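Long-range contacts in ribose-phosphate pyrophosphokinase (PDB 4TWB), which catalyses transfer of the pyrophosphoryl group of ATP to the 1-hydroxyl of ribose 5-phosphate, giving PRPP and AMP, in a magnesium-dependent reaction: residues I45-L51 and L77-T83; I156-L162 and K210-I215. All coordinates share one frame; numbering follows the deposited sequence.

Contact 1 of 2, residues I45-L51 and L77-T83; sequences IRDEEVL and LGAKKLT
Lys-80 and Asp-47 run side by side and point the same way, and their ends meet in a salt bridge, Lys-80 NZ to Asp-47 OD1 at 3.1 Å. The lysine gets there by folding: its chain bends at chi2 (72°) and again at chi3 (-80°), which brings NZ nearly along the C-O axis of OD1. Lys-80 N, meanwhile, donates to Glu-48 O at 2.6 Å. Farther along the same loop, the guanidinium of Arg-46 has one face turned to the turn just after helix 60-76, with Leu-77 O lying above the plane toward its rim. These charged groups sit at the entry to two neighbouring parallel strands, 49-53 and 81-86, joined through helix 60-76 in a beta-alpha-beta crossover of the N-terminal domain. Val-50 carries the strand pairing: its N donates to Lys-81 O (2.8 Å) and its O accepts from Thr-83 N (3.0 Å). On the sheet face toward that helix, Val-50 CG2 packs on Ala-79 CB at 3.8 Å; the methyl of Ala-79 also meets CG2 of Ile-45, and Ile-74 of the helix touches both Val-50 and Ala-79. Across the other face, Leu-51 and Thr-83 lie alongside one another, Leu-51 CD2 reaching Thr-83 CB at 3.5 Å, while Glu-49 CG rests against Lys-81 CB at 3.8 Å.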
ATOM      1  N   ILE A  45      -2.460  26.724   1.091  1.00 67.52           N
ATOM      2  CA  ILE A  45      -2.491  26.358  -0.309  1.00 53.02           C
ATOM      3  C   ILE A  45      -3.760  26.939  -0.885  1.00 66.46           C
ATOM      4  O   ILE A  45      -3.941  26.978  -2.095  1.00 67.75           O
ATOM      5  CB  ILE A  45      -2.575  24.833  -0.447  1.00 64.39           C
ATOM      6  CG1 ILE A  45      -1.230  24.181  -0.122  1.00 54.50           C
ATOM      7  CG2 ILE A  45      -3.034  24.433  -1.830  1.00 58.60           C
ATOM      8  CD1 ILE A  45      -1.326  22.681  -0.091  1.00 57.98           C
ATOM      9  N   ARG A  46      -4.629  27.396   0.012  1.00 70.18           N
ATOM     10  CA  ARG A  46      -5.988  27.831  -0.322  1.00 76.16           C
ATOM     11  C   ARG A  46      -6.327  27.875  -1.824  1.00 82.21           C
ATOM     12  O   ARG A  46      -7.204  27.139  -2.273  1.00 88.01           O
ATOM     13  CB  ARG A  46      -6.338  29.152   0.389  1.00100.50           C
ATOM     14  CG  ARG A  46      -7.799  29.614   0.239  1.00105.78           C
ATOM     15  CD  ARG A  46      -8.823  28.473   0.359  1.00 79.58           C
ATOM     16  NE  ARG A  46      -8.678  27.695   1.589  1.00 97.06           N
ATOM     17  CZ  ARG A  46      -9.454  26.666   1.918  1.00 98.82           C
ATOM     18  NH1 ARG A  46     -10.442  26.290   1.108  1.00 76.54           N
ATOM     19  NH2 ARG A  46      -9.247  26.011   3.055  1.00 78.71           N
ATOM     20  N   ASP A  47      -5.655  28.714  -2.607  1.00 56.51           N
ATOM     21  CA  ASP A  47      -6.004  28.779  -4.032  1.00 72.45           C
ATOM     22  C   ASP A  47      -4.845  28.540  -5.004  1.00 78.38           C
ATOM     23  O   ASP A  47      -4.934  28.865  -6.193  1.00 66.24           O
ATOM     24  CB  ASP A  47      -6.739  30.081  -4.352  1.00 82.44           C
ATOM     25  CG  ASP A  47      -8.238  29.963  -4.142  1.00 99.96           C
ATOM     26  OD1 ASP A  47      -8.878  29.169  -4.869  1.00 90.00           O
ATOM     27  OD2 ASP A  47      -8.772  30.660  -3.250  1.00100.74           O
ATOM     28  N   GLU A  48      -3.780  27.938  -4.487  1.00 66.86           N
ATOM     29  CA  GLU A  48      -2.586  27.642  -5.263  1.00 62.20           C
ATOM     30  C   GLU A  48      -2.793  26.531  -6.311  1.00 65.73           C
ATOM     31  O   GLU A  48      -3.673  25.673  -6.170  1.00 59.04           O
ATOM     32  CB  GLU A  48      -1.456  27.253  -4.314  1.00 49.98           C
ATOM     33  CG  GLU A  48      -0.109  27.803  -4.708  1.00 78.71           C
ATOM     34  CD  GLU A  48      -0.042  29.299  -4.525  1.00 87.47           C
ATOM     35  OE1 GLU A  48      -0.286  29.755  -3.380  1.00 63.56           O
ATOM     36  OE2 GLU A  48       0.245  30.005  -5.526  1.00 81.01           O
ATOM     37  N   GLU A  49      -1.988  26.570  -7.372  1.00 60.44           N
ATOM     38  CA  GLU A  49      -1.868  25.443  -8.291  1.00 50.44           C
ATOM     39  C   GLU A  49      -0.709  24.590  -7.804  1.00 59.71           C
ATOM     40  O   GLU A  49       0.398  25.088  -7.579  1.00 53.33           O
ATOM     41  CB  GLU A  49      -1.597  25.924  -9.710  1.00 58.79           C
ATOM     42  CG  GLU A  49      -2.847  26.260 -10.505  1.00 66.68           C
ATOM     43  CD  GLU A  49      -2.528  26.790 -11.899  1.00 80.89           C
ATOM     44  OE1 GLU A  49      -3.215  26.380 -12.866  1.00 72.09           O
ATOM     45  OE2 GLU A  49      -1.588  27.613 -12.022  1.00 74.28           O
ATOM     46  N   VAL A  50      -0.951  23.301  -7.625  1.00 52.10           N
ATOM     47  CA  VAL A  50       0.060  22.460  -7.003  1.00 44.21           C
ATOM     48  C   VAL A  50       0.751  21.502  -7.975  1.00 42.85           C
ATOM     49  O   VAL A  50       0.146  20.963  -8.907  1.00 44.19           O
ATOM     50  CB  VAL A  50      -0.523  21.675  -5.826  1.00 47.78           C
ATOM     51  CG1 VAL A  50       0.565  20.865  -5.137  1.00 46.10           C
ATOM     52  CG2 VAL A  50      -1.164  22.627  -4.849  1.00 47.60           C
ATOM     53  N   LEU A  51       2.044  21.321  -7.753  1.00 42.16           N
ATOM     54  CA  LEU A  51       2.802  20.304  -8.455  1.00 44.31           C
ATOM     55  C   LEU A  51       3.275  19.324  -7.405  1.00 45.17           C
ATOM     56  O   LEU A  51       4.233  19.603  -6.682  1.00 42.03           O
ATOM     57  CB  LEU A  51       4.007  20.911  -9.174  1.00 45.62           C
ATOM     58  CG  LEU A  51       3.736  21.878 -10.327  1.00 46.79           C
ATOM     59  CD1 LEU A  51       5.037  22.244 -11.028  1.00 29.05           C
ATOM     60  CD2 LEU A  51       2.735  21.285 -11.311  1.00 47.29           C
ATOM     61  N   LEU A  77      -7.517  20.903   1.075  1.00 45.75           N
ATOM     62  CA  LEU A  77      -6.959  22.140   1.604  1.00 39.61           C
ATOM     63  C   LEU A  77      -7.187  23.346   0.690  1.00 47.69           C
ATOM     64  O   LEU A  77      -6.637  24.424   0.932  1.00 51.35           O
ATOM     65  CB  LEU A  77      -5.471  21.969   1.883  1.00 40.97           C
ATOM     66  CG  LEU A  77      -5.112  21.202   3.156  1.00 48.93           C
ATOM     67  CD1 LEU A  77      -3.675  20.701   3.088  1.00 53.60           C
ATOM     68  CD2 LEU A  77      -5.306  22.094   4.363  1.00 42.06           C
ATOM     69  N   GLY A  78      -7.980  23.160  -0.363  1.00 41.13           N
ATOM     70  CA  GLY A  78      -8.375  24.262  -1.221  1.00 51.98           C
ATOM     71  C   GLY A  78      -7.711  24.396  -2.582  1.00 64.85           C
ATOM     72  O   GLY A  78      -8.261  25.070  -3.458  1.00 78.15           O
ATOM     73  N   ALA A  79      -6.541  23.781  -2.761  1.00 46.29           N
ATOM     74  CA  ALA A  79      -5.772  23.882  -4.004  1.00 52.42           C
ATOM     75  C   ALA A  79      -6.637  24.048  -5.257  1.00 65.16           C
ATOM     76  O   ALA A  79      -7.723  23.457  -5.352  1.00 51.75           O
ATOM     77  CB  ALA A  79      -4.874  22.673  -4.157  1.00 51.21           C
ATOM     78  N   LYS A  80      -6.142  24.830  -6.222  1.00 59.67           N
ATOM     79  CA  LYS A  80      -6.911  25.156  -7.429  1.00 57.11           C
ATOM     80  C   LYS A  80      -6.776  24.072  -8.490  1.00 63.95           C
ATOM     81  O   LYS A  80      -7.700  23.805  -9.274  1.00 52.92           O
ATOM     82  CB  LYS A  80      -6.477  26.513  -8.004  1.00 67.67           C
ATOM     83  CG  LYS A  80      -7.538  27.213  -8.873  1.00 80.69           C
ATOM     84  CD  LYS A  80      -8.712  27.758  -8.028  1.00120.85           C
ATOM     85  CE  LYS A  80      -9.732  26.669  -7.643  1.00117.28           C
ATOM     86  NZ  LYS A  80     -10.538  26.984  -6.413  1.00 86.52           N
ATOM     87  N   LYS A  81      -5.611  23.442  -8.507  1.00 58.79           N
ATOM     88  CA  LYS A  81      -5.325  22.392  -9.478  1.00 50.14           C
ATOM     89  C   LYS A  81      -4.260  21.475  -8.894  1.00 51.54           C
ATOM     90  O   LYS A  81      -3.300  21.936  -8.258  1.00 45.59           O
ATOM     91  CB  LYS A  81      -4.821  23.009 -10.780  1.00 48.33           C
ATOM     92  CG  LYS A  81      -4.900  22.105 -12.003  1.00 50.41           C
ATOM     93  CD  LYS A  81      -3.916  22.570 -13.071  1.00 54.03           C
ATOM     94  CE  LYS A  81      -4.300  22.057 -14.449  1.00 57.86           C
ATOM     95  NZ  LYS A  81      -3.417  22.642 -15.501  1.00 66.25           N
ATOM     96  N   LEU A  82      -4.441  20.174  -9.088  1.00 44.53           N
ATOM     97  CA  LEU A  82      -3.456  19.216  -8.622  1.00 48.18           C
ATOM     98  C   LEU A  82      -2.808  18.571  -9.835  1.00 47.48           C
ATOM     99  O   LEU A  82      -3.490  17.958 -10.665  1.00 35.93           O
ATOM    100  CB  LEU A  82      -4.099  18.135  -7.748  1.00 38.53           C
ATOM    101  CG  LEU A  82      -3.229  17.547  -6.635  1.00 40.77           C
ATOM    102  CD1 LEU A  82      -3.501  16.055  -6.523  1.00 44.24           C
ATOM    103  CD2 LEU A  82      -1.737  17.813  -6.835  1.00 33.03           C
ATOM    104  N   THR A  83      -1.490  18.726  -9.931  1.00 39.95           N
ATOM    105  CA  THR A  83      -0.704  18.016 -10.923  1.00 35.91           C
ATOM    106  C   THR A  83       0.185  17.032 -10.192  1.00 38.35           C
ATOM    107  O   THR A  83       1.043  17.416  -9.389  1.00 33.63           O
ATOM    108  CB  THR A  83       0.164  18.964 -11.752  1.00 41.66           C
ATOM    109  OG1 THR A  83      -0.676  19.767 -12.592  1.00 49.08           O
ATOM    110  CG2 THR A  83       1.129  18.170 -12.609  1.00 32.03           C
TER

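Contact 2 of 2, residues I156-L162 and K210-I215; sequences IEDPFIL and KDVVII
Strands 159-163 and 211-216 are parallel neighbours in the sheet of the phosphoribosyltransferase domain, a type I PRTase fold, and the second of them runs straight into the ribose 5-phosphate site, where Asp-216 is predicted to bind the substrate, as Ser-220 to Thr-224 do. The backbones form an unbroken ladder of five hydrogen bonds. It starts at Asp-211, whose N donates to Asp-158 O (3.2 Å) and whose O accepts from Phe-160 N, the two bonds flanking Pro-159. Val-213 spans Ile-161, its N donating to Phe-160 O at 2.8 Å and its O accepting from Leu-162 N at 2.9 Å; the last bond between the two segments is Ile-215 N to Leu-162 O.

Side chains alternate between the faces. With Phe-160, Val-212, Leu-162 and Ile-214 on one face, Leu-162 CB sits against Val-212 CG1 at 3.7 Å, and Ile-214 goes on to pack under helix 223-233. The other face holds Ile-161, whose CG2 meets Ile-215 CD1 at 3.9 Å as the two side chains cross at a slant beneath helix 169-178, with Ile-152 of helix 145-155 lying over Val-213 and Ile-215. At the strand entry, Asp-211 OD1 is held by Ser-239 of the next strand. Lys-210 CB and CD touch CB of Phe-160, and CD approaches the ring obliquely. Lys-210 then bends at chi4 (-57°), and NZ forms a long salt bridge, 3.6 Å, to Asp-158 OD1.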
ATOM      1  N   ILE A 156      30.370   6.812 -24.047  1.00 56.89           N
ATOM      2  CA  ILE A 156      30.587   5.728 -24.986  1.00 56.09           C
ATOM      3  C   ILE A 156      31.176   6.186 -26.310  1.00 67.74           C
ATOM      4  O   ILE A 156      30.560   6.957 -27.053  1.00 72.98           O
ATOM      5  CB  ILE A 156      29.302   4.913 -25.177  1.00 56.49           C
ATOM      6  CG1 ILE A 156      28.789   4.486 -23.795  1.00 47.18           C
ATOM      7  CG2 ILE A 156      29.549   3.727 -26.101  1.00 56.84           C
ATOM      8  CD1 ILE A 156      28.152   3.143 -23.755  1.00 60.49           C
ATOM      9  N   GLU A 157      32.388   5.709 -26.579  1.00 79.23           N
ATOM     10  CA  GLU A 157      33.095   6.007 -27.810  1.00 93.00           C
ATOM     11  C   GLU A 157      32.678   4.992 -28.871  1.00 87.44           C
ATOM     12  O   GLU A 157      32.937   3.802 -28.722  1.00 93.29           O
ATOM     13  CB  GLU A 157      34.597   5.913 -27.546  1.00105.66           C
ATOM     14  CG  GLU A 157      35.479   6.626 -28.556  1.00134.28           C
ATOM     15  CD  GLU A 157      36.955   6.476 -28.231  1.00136.54           C
ATOM     16  OE1 GLU A 157      37.317   5.468 -27.583  1.00125.27           O
ATOM     17  OE2 GLU A 157      37.750   7.361 -28.619  1.00121.57           O
ATOM     18  N   ASP A 158      32.024   5.455 -29.930  1.00 77.48           N
ATOM     19  CA  ASP A 158      31.518   4.560 -30.983  1.00101.40           C
ATOM     20  C   ASP A 158      30.367   3.668 -30.471  1.00 84.75           C
ATOM     21  O   ASP A 158      30.532   2.460 -30.290  1.00 60.22           O
ATOM     22  CB  ASP A 158      32.656   3.708 -31.577  1.00 90.04           C
ATOM     23  CG  ASP A 158      32.259   3.008 -32.868  1.00 95.13           C
ATOM     24  OD1 ASP A 158      32.823   1.929 -33.155  1.00 84.26           O
ATOM     25  OD2 ASP A 158      31.390   3.534 -33.595  1.00 94.32           O
ATOM     26  N   PRO A 159      29.190   4.271 -30.248  1.00 70.58           N
ATOM     27  CA  PRO A 159      28.042   3.560 -29.698  1.00 50.32           C
ATOM     28  C   PRO A 159      27.216   2.835 -30.751  1.00 48.93           C
ATOM     29  O   PRO A 159      26.926   3.375 -31.808  1.00 60.28           O
ATOM     30  CB  PRO A 159      27.188   4.690 -29.111  1.00 46.63           C
ATOM     31  CG  PRO A 159      27.957   5.967 -29.339  1.00 52.92           C
ATOM     32  CD  PRO A 159      28.887   5.694 -30.449  1.00 74.38           C
ATOM     33  N   PHE A 160      26.840   1.604 -30.454  1.00 49.85           N
ATOM     34  CA  PHE A 160      25.773   0.943 -31.179  1.00 47.29           C
ATOM     35  C   PHE A 160      24.609   0.747 -30.197  1.00 50.31           C
ATOM     36  O   PHE A 160      24.795   0.300 -29.070  1.00 53.34           O
ATOM     37  CB  PHE A 160      26.244  -0.399 -31.739  1.00 48.59           C
ATOM     38  CG  PHE A 160      25.213  -1.099 -32.577  1.00 54.89           C
ATOM     39  CD1 PHE A 160      25.240  -1.003 -33.957  1.00 50.24           C
ATOM     40  CD2 PHE A 160      24.208  -1.839 -31.982  1.00 44.11           C
ATOM     41  CE1 PHE A 160      24.293  -1.638 -34.724  1.00 54.91           C
ATOM     42  CE2 PHE A 160      23.258  -2.470 -32.741  1.00 49.55           C
ATOM     43  CZ  PHE A 160      23.300  -2.374 -34.119  1.00 56.78           C
ATOM     44  N   ILE A 161      23.405   1.093 -30.610  1.00 39.24           N
ATOM     45  CA  ILE A 161      22.278   1.038 -29.693  1.00 42.63           C
ATOM     46  C   ILE A 161      21.344  -0.128 -29.980  1.00 46.23           C
ATOM     47  O   ILE A 161      20.710  -0.193 -31.030  1.00 46.55           O
ATOM     48  CB  ILE A 161      21.539   2.370 -29.657  1.00 42.87           C
ATOM     49  CG1 ILE A 161      22.350   3.344 -28.800  1.00 36.52           C
ATOM     50  CG2 ILE A 161      20.148   2.199 -29.094  1.00 36.26           C
ATOM     51  CD1 ILE A 161      22.179   4.771 -29.190  1.00 53.59           C
ATOM     52  N   LEU A 162      21.284  -1.054 -29.026  1.00 42.15           N
ATOM     53  CA  LEU A 162      20.597  -2.330 -29.198  1.00 44.03           C
ATOM     54  C   LEU A 162      19.374  -2.414 -28.301  1.00 48.87           C
ATOM     55  O   LEU A 162      19.476  -2.245 -27.087  1.00 48.17           O
ATOM     56  CB  LEU A 162      21.542  -3.478 -28.845  1.00 50.00           C
ATOM     57  CG  LEU A 162      21.396  -4.827 -29.548  1.00 46.51           C
ATOM     58  CD1 LEU A 162      21.749  -5.917 -28.562  1.00 28.98           C
ATOM     59  CD2 LEU A 162      20.000  -5.024 -30.079  1.00 52.17           C
ATOM     60  N   LYS A 210      31.889  -2.925 -32.072  1.00 74.79           N
ATOM     61  CA  LYS A 210      31.331  -1.679 -31.537  1.00 68.36           C
ATOM     62  C   LYS A 210      31.012  -1.740 -30.037  1.00 60.77           C
ATOM     63  O   LYS A 210      30.856  -2.819 -29.472  1.00 62.04           O
ATOM     64  CB  LYS A 210      30.087  -1.260 -32.326  1.00 57.67           C
ATOM     65  CG  LYS A 210      30.364  -0.981 -33.786  1.00 77.77           C
ATOM     66  CD  LYS A 210      29.368   0.007 -34.367  1.00 83.85           C
ATOM     67  CE  LYS A 210      29.649   0.291 -35.846  1.00 91.12           C
ATOM     68  NZ  LYS A 210      31.042   0.794 -36.069  1.00 83.43           N
ATOM     69  N   ASP A 211      30.939  -0.572 -29.402  1.00 54.94           N
ATOM     70  CA  ASP A 211      30.557  -0.460 -27.995  1.00 56.18           C
ATOM     71  C   ASP A 211      29.037  -0.428 -27.843  1.00 55.13           C
ATOM     72  O   ASP A 211      28.424   0.636 -27.924  1.00 52.48           O
ATOM     73  CB  ASP A 211      31.130   0.816 -27.380  1.00 44.06           C
ATOM     74  CG  ASP A 211      32.580   0.685 -27.002  1.00 57.55           C
ATOM     75  OD1 ASP A 211      33.007  -0.431 -26.664  1.00 71.75           O
ATOM     76  OD2 ASP A 211      33.298   1.701 -27.022  1.00 70.40           O
ATOM     77  N   VAL A 212      28.433  -1.587 -27.606  1.00 52.75           N
ATOM     78  CA  VAL A 212      26.980  -1.698 -27.570  1.00 43.16           C
ATOM     79  C   VAL A 212      26.340  -1.143 -26.298  1.00 52.27           C
ATOM     80  O   VAL A 212      26.885  -1.270 -25.199  1.00 51.88           O
ATOM     81  CB  VAL A 212      26.538  -3.144 -27.763  1.00 43.55           C
ATOM     82  CG1 VAL A 212      25.028  -3.261 -27.631  1.00 35.85           C
ATOM     83  CG2 VAL A 212      27.011  -3.649 -29.115  1.00 49.49           C
ATOM     84  N   VAL A 213      25.187  -0.506 -26.464  1.00 40.56           N
ATOM     85  CA  VAL A 213      24.390  -0.026 -25.343  1.00 41.33           C
ATOM     86  C   VAL A 213      22.994  -0.605 -25.467  1.00 41.79           C
ATOM     87  O   VAL A 213      22.273  -0.313 -26.421  1.00 46.73           O
ATOM     88  CB  VAL A 213      24.266   1.498 -25.338  1.00 45.18           C
ATOM     89  CG1 VAL A 213      23.514   1.964 -24.110  1.00 37.02           C
ATOM     90  CG2 VAL A 213      25.631   2.126 -25.387  1.00 39.73           C
ATOM     91  N   ILE A 214      22.615  -1.443 -24.511  1.00 41.97           N
ATOM     92  CA  ILE A 214      21.288  -2.049 -24.516  1.00 47.40           C
ATOM     93  C   ILE A 214      20.305  -1.236 -23.679  1.00 49.98           C
ATOM     94  O   ILE A 214      20.482  -1.088 -22.466  1.00 41.24           O
ATOM     95  CB  ILE A 214      21.321  -3.485 -23.997  1.00 37.41           C
ATOM     96  CG1 ILE A 214      22.474  -4.247 -24.644  1.00 36.81           C
ATOM     97  CG2 ILE A 214      20.004  -4.173 -24.289  1.00 36.09           C
ATOM     98  CD1 ILE A 214      22.513  -5.711 -24.307  1.00 34.39           C
ATOM     99  N   ILE A 215      19.268  -0.723 -24.339  1.00 40.29           N
ATOM    100  CA  ILE A 215      18.321   0.197 -23.716  1.00 46.13           C
ATOM    101  C   ILE A 215      16.907  -0.382 -23.569  1.00 42.33           C
ATOM    102  O   ILE A 215      16.303  -0.840 -24.540  1.00 41.18           O
ATOM    103  CB  ILE A 215      18.234   1.516 -24.507  1.00 40.54           C
ATOM    104  CG1 ILE A 215      19.619   2.127 -24.669  1.00 49.14           C
ATOM    105  CG2 ILE A 215      17.323   2.504 -23.809  1.00 37.68           C
ATOM    106  CD1 ILE A 215      19.611   3.443 -25.417  1.00 50.73           C
TER

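Both contacts pair neighbouring parallel strands; contact 1 covers their N-terminal ends and the loops before them, contact 2 nearly their whole length. They belong to different domains and share no element: their centres are about 44 Å apart, on opposite sides of the chain's centre. Contact 1 is partly buried, with charged residues at the strand entry and apolar ones deeper in, and Leu-77 packs on Gly-101 of the second subunit. Contact 2 is mostly buried, and aliphatic side chains on both faces meet covering helices; no other chain touches it. Contact 1 lies away from the annotated sites, whereas 210-215 leads directly to the ribose 5-phosphate site. One helix links the strands of contact 1; helix 169-178 and edge strand 183-185 separate those of contact 2.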